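MerB2 (Bacillus megaterium, PDB 5C17) probably acts as an alkylmercury lyase, an enzyme that cleaves carbon-mercury bonds, and is seen here holding a mercury(II) ion. Local coordinates at residues G78-I91 with L98-S110. Numbering follows the deposited sequence. Where two conformers were deposited one is given.
Sequences GALGLSIIPTTNQI and LFAWCAISTLELS. With HG (mercury (II) ion), chain B.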
loop_
_atom_site.group_PDB
_atom_site.type_symbol
_atom_site.label_atom_id
_atom_site.label_comp_id
_atom_site.label_asym_id
_atom_site.label_seq_id
_atom_site.Cartn_x
_atom_site.Cartn_y
_atom_site.Cartn_z
ATOM N N GLY A 78 -7.465 -3.850 6.564
ATOM C CA GLY A 78 -6.375 -3.363 5.744
ATOM C C GLY A 78 -5.778 -2.106 6.323
ATOM O O GLY A 78 -6.479 -1.340 6.993
ATOM N N ALA A 79 -4.486 -1.894 6.070
ATOM C CA ALA A 79 -3.816 -0.689 6.547
ATOM C C ALA A 79 -2.582 -0.424 5.697
ATOM O O ALA A 79 -1.827 -1.352 5.408
ATOM C CB ALA A 79 -3.408 -0.834 7.995
ATOM N N LEU A 80 -2.395 0.831 5.300
ATOM C CA LEU A 80 -1.151 1.287 4.680
ATOM C C LEU A 80 -0.757 0.418 3.487
ATOM O O LEU A 80 0.429 0.143 3.284
ATOM C CB LEU A 80 -0.015 1.346 5.705
ATOM C CG LEU A 80 -0.310 2.195 6.946
ATOM C CD1 LEU A 80 0.841 2.152 7.881
ATOM C CD2 LEU A 80 -0.635 3.633 6.617
ATOM N N GLY A 81 -1.757 0.015 2.705
ATOM C CA GLY A 81 -1.520 -0.738 1.469
ATOM C C GLY A 81 -1.647 -2.246 1.584
ATOM O O GLY A 81 -1.711 -2.931 0.576
ATOM N N LEU A 82 -1.667 -2.760 2.809
ATOM C CA LEU A 82 -1.694 -4.189 3.059
ATOM C C LEU A 82 -3.115 -4.610 3.461
ATOM O O LEU A 82 -3.743 -3.945 4.273
ATOM C CB LEU A 82 -0.726 -4.507 4.196
ATOM C CG LEU A 82 -0.533 -5.979 4.552
ATOM C CD1 LEU A 82 0.076 -6.764 3.399
ATOM C CD2 LEU A 82 0.330 -6.101 5.810
ATOM N N SER A 83 -3.585 -5.735 2.931
ATOM C CA SER A 83 -4.974 -6.151 3.101
ATOM C C SER A 83 -5.105 -7.656 3.299
ATOM O O SER A 83 -4.452 -8.449 2.620
ATOM C CB SER A 83 -5.763 -5.762 1.839
ATOM O OG SER A 83 -7.119 -6.140 1.927
ATOM N N ILE A 84 -5.989 -8.050 4.217
ATOM C CA ILE A 84 -6.320 -9.463 4.298
ATOM C C ILE A 84 -7.420 -9.820 3.299
ATOM O O ILE A 84 -7.529 -10.979 2.913
ATOM C CB ILE A 84 -6.664 -9.939 5.735
ATOM C CG1 ILE A 84 -7.916 -9.245 6.280
ATOM C CG2 ILE A 84 -5.486 -9.686 6.637
ATOM C CD1 ILE A 84 -8.394 -9.808 7.609
ATOM N N ILE A 85 -8.211 -8.841 2.860
ATOM C CA ILE A 85 -9.289 -9.111 1.909
ATOM C C ILE A 85 -8.818 -8.872 0.472
ATOM O O ILE A 85 -7.902 -8.075 0.237
ATOM C CB ILE A 85 -10.576 -8.315 2.236
ATOM C CG1 ILE A 85 -10.321 -6.810 2.219
ATOM C CG2 ILE A 85 -11.147 -8.776 3.587
ATOM C CD1 ILE A 85 -11.613 -5.958 2.261
ATOM N N PRO A 86 -9.411 -9.583 -0.497
ATOM C CA PRO A 86 -8.870 -9.588 -1.863
ATOM C C PRO A 86 -8.831 -8.244 -2.571
ATOM O O PRO A 86 -9.680 -7.371 -2.404
ATOM C CB PRO A 86 -9.803 -10.537 -2.619
ATOM C CG PRO A 86 -10.374 -11.399 -1.578
ATOM C CD PRO A 86 -10.525 -10.536 -0.363
ATOM N N THR A 87 -7.787 -8.122 -3.386
ATOM C CA THR A 87 -7.655 -7.067 -4.371
ATOM C C THR A 87 -7.084 -7.741 -5.619
ATOM O O THR A 87 -6.815 -8.937 -5.627
ATOM C CB THR A 87 -6.692 -5.971 -3.927
ATOM O OG1 THR A 87 -5.362 -6.488 -3.982
ATOM C CG2 THR A 87 -7.010 -5.479 -2.517
ATOM N N THR A 88 -6.846 -6.971 -6.662
ATOM C CA THR A 88 -6.203 -7.489 -7.862
ATOM C C THR A 88 -4.757 -7.910 -7.590
ATOM O O THR A 88 -4.200 -8.701 -8.327
ATOM C CB THR A 88 -6.228 -6.414 -8.942
ATOM O OG1 THR A 88 -7.585 -6.210 -9.317
ATOM C CG2 THR A 88 -5.426 -6.811 -10.206
ATOM N N ASN A 89 -4.157 -7.367 -6.544
ATOM C CA ASN A 89 -2.728 -7.524 -6.300
ATOM C C ASN A 89 -2.485 -8.494 -5.169
ATOM O O ASN A 89 -2.547 -8.135 -4.000
ATOM C CB ASN A 89 -2.100 -6.169 -6.005
ATOM C CG ASN A 89 -2.637 -5.107 -6.911
ATOM O OD1 ASN A 89 -2.460 -5.179 -8.115
ATOM N ND2 ASN A 89 -3.347 -4.150 -6.351
ATOM N N GLN A 90 -2.242 -9.746 -5.536
ATOM C CA GLN A 90 -2.045 -10.818 -4.571
ATOM C C GLN A 90 -0.579 -10.909 -4.209
ATOM O O GLN A 90 0.273 -10.887 -5.080
ATOM C CB GLN A 90 -2.545 -12.143 -5.156
ATOM C CG GLN A 90 -2.664 -13.273 -4.133
ATOM C CD GLN A 90 -3.449 -14.480 -4.664
ATOM O OE1 GLN A 90 -4.400 -14.331 -5.440
ATOM N NE2 GLN A 90 -3.052 -15.674 -4.248
ATOM N N ILE A 91 -0.293 -10.987 -2.916
ATOM C CA ILE A 91 1.082 -11.092 -2.444
ATOM C C ILE A 91 1.237 -12.235 -1.460
ATOM O O ILE A 91 0.551 -12.306 -0.449
ATOM C CB ILE A 91 1.599 -9.767 -1.858
ATOM C CG1 ILE A 91 0.731 -9.277 -0.703
ATOM C CG2 ILE A 91 1.614 -8.718 -2.951
ATOM C CD1 ILE A 91 1.325 -8.095 0.022
ATOM N N LEU A 98 -1.741 -12.631 1.194
ATOM C CA LEU A 98 -2.326 -11.343 1.504
ATOM C C LEU A 98 -2.520 -10.574 0.200
ATOM O O LEU A 98 -2.304 -11.108 -0.890
ATOM C CB LEU A 98 -1.432 -10.585 2.497
ATOM C CG LEU A 98 -1.261 -11.251 3.873
ATOM C CD1 LEU A 98 -0.139 -10.617 4.677
ATOM C CD2 LEU A 98 -2.551 -11.158 4.668
ATOM N N PHE A 99 -2.941 -9.322 0.315
ATOM C CA PHE A 99 -3.229 -8.511 -0.857
ATOM C C PHE A 99 -2.709 -7.108 -0.646
ATOM O O PHE A 99 -2.463 -6.694 0.486
ATOM C CB PHE A 99 -4.733 -8.498 -1.121
ATOM C CG PHE A 99 -5.300 -9.859 -1.336
ATOM C CD1 PHE A 99 -5.757 -10.607 -0.262
ATOM C CD2 PHE A 99 -5.360 -10.413 -2.611
ATOM C CE1 PHE A 99 -6.267 -11.884 -0.460
ATOM C CE2 PHE A 99 -5.882 -11.689 -2.804
ATOM C CZ PHE A 99 -6.335 -12.415 -1.720
ATOM N N ALA A 100 -2.507 -6.396 -1.753
ATOM C CA ALA A 100 -2.035 -5.023 -1.686
ATOM C C ALA A 100 -3.007 -4.085 -2.385
ATOM O O ALA A 100 -3.649 -4.460 -3.380
ATOM C CB ALA A 100 -0.662 -4.897 -2.322
ATOM N N TRP A 101 -3.079 -2.844 -1.907
ATOM C CA TRP A 101 -4.015 -1.873 -2.472
ATOM C C TRP A 101 -3.633 -1.396 -3.877
ATOM O O TRP A 101 -4.503 -0.942 -4.607
ATOM C CB TRP A 101 -4.162 -0.665 -1.564
ATOM C CG TRP A 101 -4.839 -0.960 -0.262
ATOM C CD1 TRP A 101 -5.522 -2.086 0.079
ATOM C CD2 TRP A 101 -4.894 -0.099 0.872
ATOM N NE1 TRP A 101 -5.998 -1.984 1.368
ATOM C CE2 TRP A 101 -5.635 -0.766 1.872
ATOM C CE3 TRP A 101 -4.411 1.181 1.139
ATOM C CZ2 TRP A 101 -5.859 -0.206 3.117
ATOM C CZ3 TRP A 101 -4.646 1.739 2.375
ATOM C CH2 TRP A 101 -5.367 1.050 3.347
ATOM N N CYS A 102 -2.353 -1.463 -4.241
ATOM C CA CYS A 102 -1.913 -1.014 -5.557
ATOM C C CYS A 102 -0.569 -1.637 -5.907
ATOM O O CYS A 102 0.069 -2.307 -5.096
ATOM C CB CYS A 102 -1.812 0.514 -5.612
ATOM S SG CYS A 102 -0.394 1.180 -4.705
ATOM N N ALA A 103 -0.127 -1.360 -7.122
ATOM C CA ALA A 103 1.133 -1.893 -7.633
ATOM C C ALA A 103 2.325 -1.467 -6.785
ATOM O O ALA A 103 3.231 -2.253 -6.524
ATOM C CB ALA A 103 1.330 -1.438 -9.051
ATOM N N ILE A 104 2.356 -0.208 -6.384
ATOM C CA ILE A 104 3.485 0.249 -5.573
ATOM C C ILE A 104 3.524 -0.524 -4.259
ATOM O O ILE A 104 4.601 -0.955 -3.830
ATOM C CB ILE A 104 3.440 1.758 -5.320
ATOM C CG1 ILE A 104 3.683 2.515 -6.635
ATOM C CG2 ILE A 104 4.477 2.148 -4.286
ATOM C CD1 ILE A 104 3.481 4.014 -6.525
ATOM N N SER A 105 2.365 -0.699 -3.622
ATOM C CA SER A 105 2.281 -1.387 -2.347
ATOM C C SER A 105 2.844 -2.800 -2.438
ATOM O O SER A 105 3.475 -3.282 -1.505
ATOM C CB SER A 105 0.830 -1.432 -1.840
ATOM O OG SER A 105 0.344 -0.131 -1.560
ATOM N N THR A 106 2.595 -3.486 -3.562
ATOM C CA THR A 106 3.093 -4.867 -3.697
ATOM C C THR A 106 4.591 -4.974 -3.437
ATOM O O THR A 106 5.068 -5.982 -2.921
ATOM C CB THR A 106 2.805 -5.532 -5.091
ATOM O OG1 THR A 106 3.505 -4.878 -6.157
ATOM C CG2 THR A 106 1.321 -5.588 -5.385
ATOM N N LEU A 107 5.339 -3.957 -3.862
ATOM C CA LEU A 107 6.795 -3.974 -3.754
ATOM C C LEU A 107 7.266 -3.257 -2.493
ATOM O O LEU A 107 8.143 -3.753 -1.769
ATOM C CB LEU A 107 7.404 -3.372 -5.018
ATOM C CG LEU A 107 7.248 -4.285 -6.247
ATOM C CD1 LEU A 107 7.450 -3.526 -7.517
ATOM C CD2 LEU A 107 8.189 -5.474 -6.200
ATOM N N GLU A 108 6.689 -2.101 -2.194
ATOM C CA GLU A 108 7.138 -1.402 -0.999
ATOM C C GLU A 108 6.849 -2.201 0.266
ATOM O O GLU A 108 7.605 -2.096 1.225
ATOM C CB GLU A 108 6.617 0.027 -0.933
ATOM C CG GLU A 108 5.304 0.191 -0.298
ATOM C CD GLU A 108 4.874 1.641 -0.163
ATOM O OE1 GLU A 108 5.547 2.537 -0.713
ATOM O OE2 GLU A 108 3.851 1.882 0.500
ATOM N N LEU A 109 5.796 -3.016 0.268
ATOM C CA LEU A 109 5.515 -3.843 1.438
ATOM C C LEU A 109 6.584 -4.921 1.642
ATOM O O LEU A 109 6.863 -5.311 2.771
ATOM C CB LEU A 109 4.112 -4.442 1.342
ATOM C CG LEU A 109 2.961 -3.454 1.508
ATOM C CD1 LEU A 109 1.644 -4.082 1.090
ATOM C CD2 LEU A 109 2.881 -2.949 2.938
ATOM N N SER A 110 7.170 -5.420 0.563
ATOM C CA SER A 110 8.251 -6.393 0.676
ATOM C C SER A 110 9.394 -5.794 1.487
ATOM O O SER A 110 9.922 -6.407 2.421
ATOM C CB SER A 110 8.749 -6.810 -0.714
ATOM O OG SER A 110 9.872 -7.671 -0.622
HETATM HG HG HG B . -1.156 2.476 -2.870
HETATM O O HOH W 1 2.068 0.018 0.948
HETATM O O HOH W 2 -8.183 -3.568 2.425
HETATM O O HOH W 3 -0.913 2.273 -0.425
#
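W101 lies across the type I' turn that runs from A79 to L82, its indole resting on the peptide backbone. CB touches G81 CA, and CG, CD2 and CE3 continue over the same glycine, whose N sits 3.3 Å above the ring plane, off toward the rim. CZ3 and CH2 go on to L80 N, CZ2 reaches A79 N at 3.7 Å, and NE1, beside S83 CB, gives its hydrogen to a water that also donates to S83 OG. With chi1 at -68°, CG is anti to the carbonyl carbon, which lays the indole along the turn. Glycine suits position 81 because, at its backbone angles, a CB would be jammed against the preceding carbonyl oxygen. Replacing W101 by alanine would probably bare the turn and leave the water on S83 OG without its indole N-H donor.

Backbone hydrogen bonds hold strand 98-100 between strands 82-83 and 89-91, antiparallel to both: F99 N gives to S83 O at 2.9 Å, and I91 N to L98 O. The F99 ring takes P86 CA over its centre, 3.4 Å from the centroid, a CH-pi contact. T87 OG1 (2.7 Å) and N89 ND2 (3.0 Å) donate to A100 O from opposite faces of its carbonyl plane; the amide suits its place because OD1 meanwhile bonds S121.

Behind the strands, L109 CD1 packs on L82 CD1 and on I91 CD1, branched aliphatics filling the space between sheet and helix. Just beyond W101, C102 N-caps helix 103-110: SG accepts from S105 N and binds mercury at 2.4 Å, and C165 SG binds the same ion. Backbone bonds and a doubly gripped carbonyl thus set the strand end from which a soft sulfur ligand, held by the S105 N-H in its cap, meets a soft metal.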